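Local atomic coordinates of Glyoxalase/bleomycin resistance protein/dioxygenase (Alicyclobacillus acidocaldarius subsp. acidocaldarius, PDB entry 3RRI), a protein that belongs to the vicinal oxygen chelate (glyoxalase/bleomycin resistance) superfamily and may act as a dioxygenase, its substrate and reaction remaining unestablished. Residues 37-40 against 41-44; 22-25 against 26-30; 114-117 against 118-122. All coordinates share one frame; numbering follows the deposited sequence.

Contact 1 of 3, residues 37-40 against 41-44; sequences RRYP and DRIT. With ACT (acetate ion), chain C.
Thr-44 OG1 is gripped from two sides of a subunit boundary: Arg-37 N donates to it at 2.8 Å, and Tyr-135 O of the second subunit forms a further hydrogen bond with it. The hydroxyl reaches the neighbouring strand because it sits between its own backbone N and carbonyl carbon (chi1 77°). The backbones are tied in return by Thr-44 N to Arg-37 O, also 2.8 Å, and nearer the turn by Tyr-39 N to Arg-42 O at 2.9 Å. The chain of Arg-37 bends so that Thr-44 OG1 lies over one face of its guanidinium, whose edge is spent on oxygens. In that plane NH1 meets Tyr-39 OH at 2.8 Å, and NH1 and NH2 together clasp OXT of an acetate ion, probably from the crystallisation liquor, each at 2.9 Å. Tyr-39 OH has another partner in Glu-108 of the second subunit, which should help fix its ring. Against that ring Arg-42 places CG 3.6 Å from Tyr-39 CD2, its guanidinium plane turned 78° from the ring, while NE and NH2 hold the Asp-41 carboxylate side-on. On the face opposite Tyr-39 and Arg-42, Ile-43 CG2 lies over the Arg-38 guanidinium, which is salt-bridged to Asp-21. A type I turn from Tyr-39 to Arg-42 links the antiparallel strands of a beta hairpin at a subunit interface.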
loop_
_atom_site.group_PDB
_atom_site.type_symbol
_atom_site.label_atom_id
_atom_site.label_comp_id
_atom_site.label_asym_id
_atom_site.label_seq_id
_atom_site.Cartn_x
_atom_site.Cartn_y
_atom_site.Cartn_z
ATOM N N ARG A 37 18.696 19.487 -4.489
ATOM C CA ARG A 37 18.949 20.746 -5.199
ATOM C C ARG A 37 19.934 21.674 -4.481
ATOM O O ARG A 37 20.007 21.703 -3.256
ATOM C CB ARG A 37 17.612 21.445 -5.494
ATOM C CG ARG A 37 16.794 20.706 -6.487
ATOM C CD ARG A 37 15.409 21.343 -6.672
ATOM N NE ARG A 37 14.471 21.082 -5.567
ATOM C CZ ARG A 37 13.857 22.011 -4.838
ATOM N NH1 ARG A 37 14.085 23.319 -5.025
ATOM N NH2 ARG A 37 12.972 21.656 -3.933
ATOM N N ARG A 38 20.724 22.414 -5.262
ATOM C CA ARG A 38 21.683 23.375 -4.704
ATOM C C ARG A 38 21.504 24.757 -5.282
ATOM O O ARG A 38 21.297 24.904 -6.481
ATOM C CB ARG A 38 23.113 22.975 -5.021
ATOM C CG ARG A 38 23.654 21.795 -4.266
ATOM C CD ARG A 38 25.200 21.757 -4.382
ATOM N NE ARG A 38 25.858 22.706 -3.470
ATOM C CZ ARG A 38 26.879 22.423 -2.647
ATOM N NH1 ARG A 38 27.425 21.204 -2.583
ATOM N NH2 ARG A 38 27.368 23.380 -1.874
ATOM N N TYR A 39 21.577 25.754 -4.412
ATOM C CA TYR A 39 21.548 27.157 -4.798
ATOM C C TYR A 39 22.627 27.888 -4.003
ATOM O O TYR A 39 23.184 27.349 -3.036
ATOM C CB TYR A 39 20.184 27.763 -4.510
ATOM C CG TYR A 39 19.044 26.952 -5.081
ATOM C CD1 TYR A 39 18.568 27.186 -6.378
ATOM C CD2 TYR A 39 18.468 25.921 -4.340
ATOM C CE1 TYR A 39 17.537 26.419 -6.924
ATOM C CE2 TYR A 39 17.428 25.155 -4.867
ATOM C CZ TYR A 39 16.960 25.419 -6.151
ATOM O OH TYR A 39 15.963 24.663 -6.671
ATOM N N PRO A 40 22.944 29.123 -4.387
ATOM C CA PRO A 40 23.975 29.847 -3.646
ATOM C C PRO A 40 23.682 29.994 -2.152
ATOM O O PRO A 40 24.614 30.090 -1.336
ATOM C CB PRO A 40 23.986 31.220 -4.341
ATOM C CG PRO A 40 23.614 30.919 -5.706
ATOM C CD PRO A 40 22.552 29.845 -5.611
ATOM N N ASP A 41 22.405 30.029 -1.794
ATOM C CA ASP A 41 21.996 30.306 -0.416
ATOM C C ASP A 41 21.420 29.096 0.344
ATOM O O ASP A 41 21.062 29.225 1.513
ATOM C CB ASP A 41 21.010 31.491 -0.369
ATOM C CG ASP A 41 19.647 31.176 -0.983
ATOM O OD1 ASP A 41 19.449 30.082 -1.551
ATOM O OD2 ASP A 41 18.736 32.033 -0.872
ATOM N N ARG A 42 21.338 27.939 -0.314
ATOM C CA ARG A 42 20.781 26.756 0.351
ATOM C C ARG A 42 21.062 25.471 -0.388
ATOM O O ARG A 42 21.305 25.478 -1.574
ATOM C CB ARG A 42 19.258 26.905 0.517
ATOM C CG ARG A 42 18.470 26.757 -0.800
ATOM C CD ARG A 42 17.043 27.247 -0.727
ATOM N NE ARG A 42 16.972 28.704 -0.729
ATOM C CZ ARG A 42 15.878 29.411 -0.486
ATOM N NH1 ARG A 42 14.725 28.816 -0.198
ATOM N NH2 ARG A 42 15.959 30.730 -0.488
ATOM N N ILE A 43 21.042 24.349 0.343
ATOM C CA ILE A 43 20.992 23.016 -0.282
ATOM C C ILE A 43 19.784 22.272 0.253
ATOM O O ILE A 43 19.389 22.453 1.409
ATOM C CB ILE A 43 22.270 22.161 -0.065
ATOM C CG1 ILE A 43 22.479 21.840 1.421
ATOM C CG2 ILE A 43 23.494 22.857 -0.660
ATOM C CD1 ILE A 43 23.572 20.804 1.632
ATOM N N THR A 44 19.180 21.460 -0.615
ATOM C CA THR A 44 18.017 20.660 -0.252
ATOM C C THR A 44 18.323 19.180 -0.309
ATOM O O THR A 44 19.085 18.713 -1.158
ATOM C CB THR A 44 16.794 20.972 -1.152
ATOM O OG1 THR A 44 16.929 20.344 -2.434
ATOM C CG2 THR A 44 16.652 22.485 -1.277
HETATM C C ACT C . 12.896 24.757 -2.093
HETATM O O ACT C . 12.462 24.565 -0.938
HETATM O OXT ACT C . 12.192 24.321 -3.048
HETATM C CH3 ACT C . 14.214 25.456 -2.299
#

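Contact 2 of 3, residues 22-25 against 26-30; sequences EAYD and FYVTK
Helix 20-30, the helix that follows the first strand of a glyoxalase-fold module, illustrates how a helix can widen as it ends, and Tyr-24 and Val-28 sit where the change begins. Earlier on the hydrogen bonding is regular, with Tyr-27 N reaching Ala-23 O at 2.8 Å and 173°. Tyr-24 O then receives two donors, Val-28 N in the usual spacing and Thr-29 N, one residue further on, through a weak bond of 3.3 Å. Asp-25 O accepts from Lys-30 N at 3.0 Å, a five-residue spacing. On the side turned to the third subunit the Tyr-24 side chain extends away from its backbone N (chi1 173°), which carries the ring along the helix toward the next turn. There Val-28 CB points at one face in a CH-pi contact, 4.0 Å from the ring centroid and displaced toward the rim, while CG2 touches CD1 and CG1 lies against CE1. Thr-29 approaches the same ring obliquely, OG1 standing 3.5 Å from Tyr-24 CE2. A water joins Tyr-24 OH to Thr-29 OG1, so the phenol is held both by packing and by a polar bridge; Leu-35 of the third subunit also packs on the ring. The buried side behaves differently. Ala-23 O lies at the edge of the Tyr-27 ring, 3.2 Å from CD2, and Phe-26 CD2 stands over the centre of that ring. Tyr-27 OH continues inward to a hydrogen bond with Asp-117. Taken together, the doubled acceptor and the five-residue bond are the signature of a pi-type turn at the C-terminal end of an alpha helix.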
loop_
_atom_site.group_PDB
_atom_site.type_symbol
_atom_site.label_atom_id
_atom_site.label_comp_id
_atom_site.label_asym_id
_atom_site.label_seq_id
_atom_site.Cartn_x
_atom_site.Cartn_y
_atom_site.Cartn_z
ATOM N N GLU A 22 30.197 22.272 3.940
ATOM C CA GLU A 22 30.366 21.560 5.205
ATOM C C GLU A 22 29.076 20.803 5.568
ATOM O O GLU A 22 29.109 19.701 6.102
ATOM C CB GLU A 22 30.717 22.571 6.287
ATOM C CG GLU A 22 30.969 22.016 7.673
ATOM C CD GLU A 22 31.197 23.110 8.684
ATOM O OE1 GLU A 22 30.425 24.103 8.673
ATOM O OE2 GLU A 22 32.128 22.979 9.521
ATOM N N ALA A 23 27.927 21.410 5.270
ATOM C CA ALA A 23 26.635 20.776 5.500
ATOM C C ALA A 23 26.422 19.558 4.581
ATOM O O ALA A 23 25.883 18.520 5.012
ATOM C CB ALA A 23 25.528 21.795 5.255
ATOM N N TYR A 24 26.797 19.702 3.310
ATOM C CA TYR A 24 26.854 18.581 2.375
ATOM C C TYR A 24 27.687 17.412 2.913
ATOM O O TYR A 24 27.230 16.275 2.885
ATOM C CB TYR A 24 27.387 19.030 1.001
ATOM C CG TYR A 24 27.628 17.882 0.052
ATOM C CD1 TYR A 24 26.636 17.432 -0.800
ATOM C CD2 TYR A 24 28.854 17.214 0.023
ATOM C CE1 TYR A 24 26.849 16.377 -1.656
ATOM C CE2 TYR A 24 29.087 16.159 -0.844
ATOM C CZ TYR A 24 28.083 15.737 -1.692
ATOM O OH TYR A 24 28.338 14.668 -2.532
ATOM N N ASP A 25 28.891 17.718 3.398
ATOM C CA ASP A 25 29.808 16.700 3.946
ATOM C C ASP A 25 29.128 15.938 5.085
ATOM O O ASP A 25 29.231 14.709 5.180
ATOM C CB ASP A 25 31.101 17.358 4.466
ATOM C CG ASP A 25 31.959 17.999 3.353
ATOM O OD1 ASP A 25 31.721 17.765 2.137
ATOM O OD2 ASP A 25 32.901 18.752 3.718
ATOM N N PHE A 26 28.391 16.656 5.929
ATOM C CA PHE A 26 27.737 16.056 7.067
ATOM C C PHE A 26 26.535 15.220 6.615
ATOM O O PHE A 26 26.418 14.031 6.930
ATOM C CB PHE A 26 27.295 17.115 8.064
ATOM C CG PHE A 26 26.642 16.553 9.279
ATOM C CD1 PHE A 26 27.425 16.153 10.375
ATOM C CD2 PHE A 26 25.248 16.375 9.350
ATOM C CE1 PHE A 26 26.828 15.608 11.479
ATOM C CE2 PHE A 26 24.650 15.846 10.451
ATOM C CZ PHE A 26 25.448 15.437 11.531
ATOM N N TYR A 27 25.594 15.851 5.918
ATOM C CA TYR A 27 24.324 15.209 5.649
ATOM C C TYR A 27 24.375 14.155 4.547
ATOM O O TYR A 27 23.676 13.177 4.624
ATOM C CB TYR A 27 23.239 16.252 5.292
ATOM C CG TYR A 27 22.770 16.971 6.527
ATOM C CD1 TYR A 27 21.912 16.350 7.419
ATOM C CD2 TYR A 27 23.231 18.265 6.857
ATOM C CE1 TYR A 27 21.515 16.960 8.588
ATOM C CE2 TYR A 27 22.853 18.884 8.057
ATOM C CZ TYR A 27 21.982 18.237 8.924
ATOM O OH TYR A 27 21.578 18.826 10.083
ATOM N N VAL A 28 25.149 14.404 3.506
ATOM C CA VAL A 28 25.220 13.508 2.367
ATOM C C VAL A 28 26.362 12.515 2.596
ATOM O O VAL A 28 26.119 11.324 2.770
ATOM C CB VAL A 28 25.405 14.260 1.049
ATOM C CG1 VAL A 28 25.553 13.306 -0.098
ATOM C CG2 VAL A 28 24.216 15.243 0.792
ATOM N N THR A 29 27.590 12.996 2.640
ATOM C CA THR A 29 28.718 12.074 2.668
ATOM C C THR A 29 28.709 11.194 3.911
ATOM O O THR A 29 28.878 9.974 3.792
ATOM C CB THR A 29 30.063 12.803 2.593
ATOM O OG1 THR A 29 30.096 13.643 1.427
ATOM C CG2 THR A 29 31.231 11.787 2.486
ATOM N N LYS A 30 28.525 11.777 5.086
ATOM C CA LYS A 30 28.551 10.952 6.301
ATOM C C LYS A 30 27.195 10.373 6.638
ATOM O O LYS A 30 27.074 9.168 6.817
ATOM C CB LYS A 30 29.091 11.719 7.497
ATOM C CG LYS A 30 30.570 12.085 7.385
ATOM C CD LYS A 30 30.880 13.417 8.005
ATOM C CE LYS A 30 30.425 13.509 9.437
ATOM N NZ LYS A 30 31.036 14.713 10.100
HETATM O O HOH W 1 29.713 12.737 -1.148
HETATM O O HOH W 2 32.087 15.266 1.456
#

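Contact 3 of 3, residues 114-117 against 118-122; sequences FLID and PSNNL
The carboxylate of Asp-117 and the amide of Asn-121 stand almost perpendicular, 85° between their planes. Asn-121 ND2 meets OD2 of Asp-117 on its syn side at 3.1 Å, and its bond to OD1 is weak; OD2 is shared with the hydroxyl of Tyr-27. OD1 is taken instead by two backbone groups that arrive from opposite faces of the carboxylate, Ser-119 N at 2.9 Å and Asn-121 N at 3.0 Å. The first makes an Asx turn. Holding CG between the backbone N and carbonyl carbon (chi1 88°) swings the acid back over the loop to receive them. Asn-120 N returns to Asp-117 O at 2.9 Å and Asp-117 N to Asn-121 O at 3.0 Å: a type I turn with a G1 bulge, Asn-120 in the left-handed conformation, in an Asp-Pro-Ser-Asn-Asn sequence resembling the Asp-Pro-x-Gly-Asn loop common in this superfamily. The Asn-121 amide is braced further by Pro-16 O and by Arg-69 of the second subunit. Beside the turn, Ile-116 and Leu-122 point the same way, CG1 lying 3.9 Å from CD2. Ile-116 runs alongside Asn-120 too, whose ND2 bonds Asp-61 O, while Phe-114 turns its ring edge to Leu-122 CB.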
loop_
_atom_site.group_PDB
_atom_site.type_symbol
_atom_site.label_atom_id
_atom_site.label_comp_id
_atom_site.label_asym_id
_atom_site.label_seq_id
_atom_site.Cartn_x
_atom_site.Cartn_y
_atom_site.Cartn_z
ATOM N N PHE A 114 21.357 11.373 19.987
ATOM C CA PHE A 114 21.421 12.679 19.338
ATOM C C PHE A 114 22.741 12.838 18.606
ATOM O O PHE A 114 23.813 12.645 19.206
ATOM C CB PHE A 114 21.368 13.798 20.358
ATOM C CG PHE A 114 20.024 14.061 20.965
ATOM C CD1 PHE A 114 19.336 15.224 20.636
ATOM C CD2 PHE A 114 19.471 13.216 21.892
ATOM C CE1 PHE A 114 18.105 15.519 21.220
ATOM C CE2 PHE A 114 18.222 13.489 22.456
ATOM C CZ PHE A 114 17.546 14.657 22.123
ATOM N N LEU A 115 22.681 13.217 17.341
ATOM C CA LEU A 115 23.829 13.658 16.565
ATOM C C LEU A 115 23.847 15.188 16.556
ATOM O O LEU A 115 22.861 15.825 16.948
ATOM C CB LEU A 115 23.766 13.138 15.135
ATOM C CG LEU A 115 23.550 11.646 14.955
ATOM C CD1 LEU A 115 23.532 11.284 13.527
ATOM C CD2 LEU A 115 24.669 10.852 15.719
ATOM N N ILE A 116 24.978 15.771 16.163
ATOM C CA ILE A 116 25.104 17.237 16.116
ATOM C C ILE A 116 25.798 17.620 14.845
ATOM O O ILE A 116 26.845 17.076 14.489
ATOM C CB ILE A 116 25.794 17.798 17.408
ATOM C CG1 ILE A 116 25.843 19.337 17.412
ATOM C CG2 ILE A 116 27.196 17.156 17.616
ATOM C CD1 ILE A 116 26.303 19.959 18.728
ATOM N N ASP A 117 25.152 18.499 14.070
ATOM C CA ASP A 117 25.708 18.944 12.809
ATOM C C ASP A 117 26.731 20.100 13.019
ATOM O O ASP A 117 26.899 20.581 14.144
ATOM C CB ASP A 117 24.599 19.204 11.746
ATOM C CG ASP A 117 24.013 20.597 11.751
ATOM O OD1 ASP A 117 24.453 21.449 12.523
ATOM O OD2 ASP A 117 23.084 20.831 10.894
ATOM N N PRO A 118 27.443 20.493 11.954
ATOM C CA PRO A 118 28.545 21.454 12.163
ATOM C C PRO A 118 28.096 22.847 12.611
ATOM O O PRO A 118 28.919 23.636 13.071
ATOM C CB PRO A 118 29.240 21.493 10.801
ATOM C CG PRO A 118 28.873 20.212 10.149
ATOM C CD PRO A 118 27.486 19.915 10.607
ATOM N N SER A 119 26.800 23.144 12.461
ATOM C CA SER A 119 26.258 24.393 12.914
ATOM C C SER A 119 25.427 24.224 14.186
ATOM O O SER A 119 24.596 25.062 14.516
ATOM C CB SER A 119 25.440 25.024 11.784
ATOM O OG SER A 119 26.189 25.124 10.619
ATOM N N ASN A 120 25.687 23.127 14.920
ATOM C CA ASN A 120 25.086 22.849 16.226
ATOM C C ASN A 120 23.584 22.590 16.223
ATOM O O ASN A 120 22.948 22.658 17.250
ATOM C CB ASN A 120 25.428 23.933 17.267
ATOM C CG ASN A 120 26.909 23.974 17.602
ATOM O OD1 ASN A 120 27.629 22.961 17.490
ATOM N ND2 ASN A 120 27.375 25.153 18.017
ATOM N N ASN A 121 23.039 22.241 15.056
ATOM C CA ASN A 121 21.701 21.663 15.012
ATOM C C ASN A 121 21.699 20.259 15.585
ATOM O O ASN A 121 22.612 19.462 15.275
ATOM C CB ASN A 121 21.180 21.606 13.579
ATOM C CG ASN A 121 20.960 22.988 13.008
ATOM O OD1 ASN A 121 20.083 23.709 13.466
ATOM N ND2 ASN A 121 21.778 23.357 12.058
ATOM N N LEU A 122 20.706 19.966 16.409
ATOM C CA LEU A 122 20.602 18.666 17.080
ATOM C C LEU A 122 19.614 17.743 16.342
ATOM O O LEU A 122 18.443 18.111 16.145
ATOM C CB LEU A 122 20.183 18.824 18.526
ATOM C CG LEU A 122 21.170 19.520 19.491
ATOM C CD1 LEU A 122 20.550 19.611 20.867
ATOM C CD2 LEU A 122 22.568 18.834 19.549
HETATM O O HOH W 3 28.881 21.144 15.834
#

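In the fold
Contact 3 is the most buried, close to the centre of the chain, whereas contacts 1 and 2 are only partly buried and contact 1 lies farthest out. Contacts 1 and 3 are both hairpin turns, but in different sheets, their nearest atoms about 9 Å apart; helix 20-30, holding contact 2, touches each. On one side Ile-43 CD1 packs at Ala-23 and Tyr-24; on the other, Phe-26 presses on Ile-116 and Asp-117, and Glu-22 on Pro-118. Chemistry follows place: arginines, an acetate and other subunits surround 37-44, the helix offers Tyr-24 to another subunit and buries Phe-26 and Tyr-27, and a carboxylate gripped by N-H groups and a tyrosine hydroxyl organises 114-122.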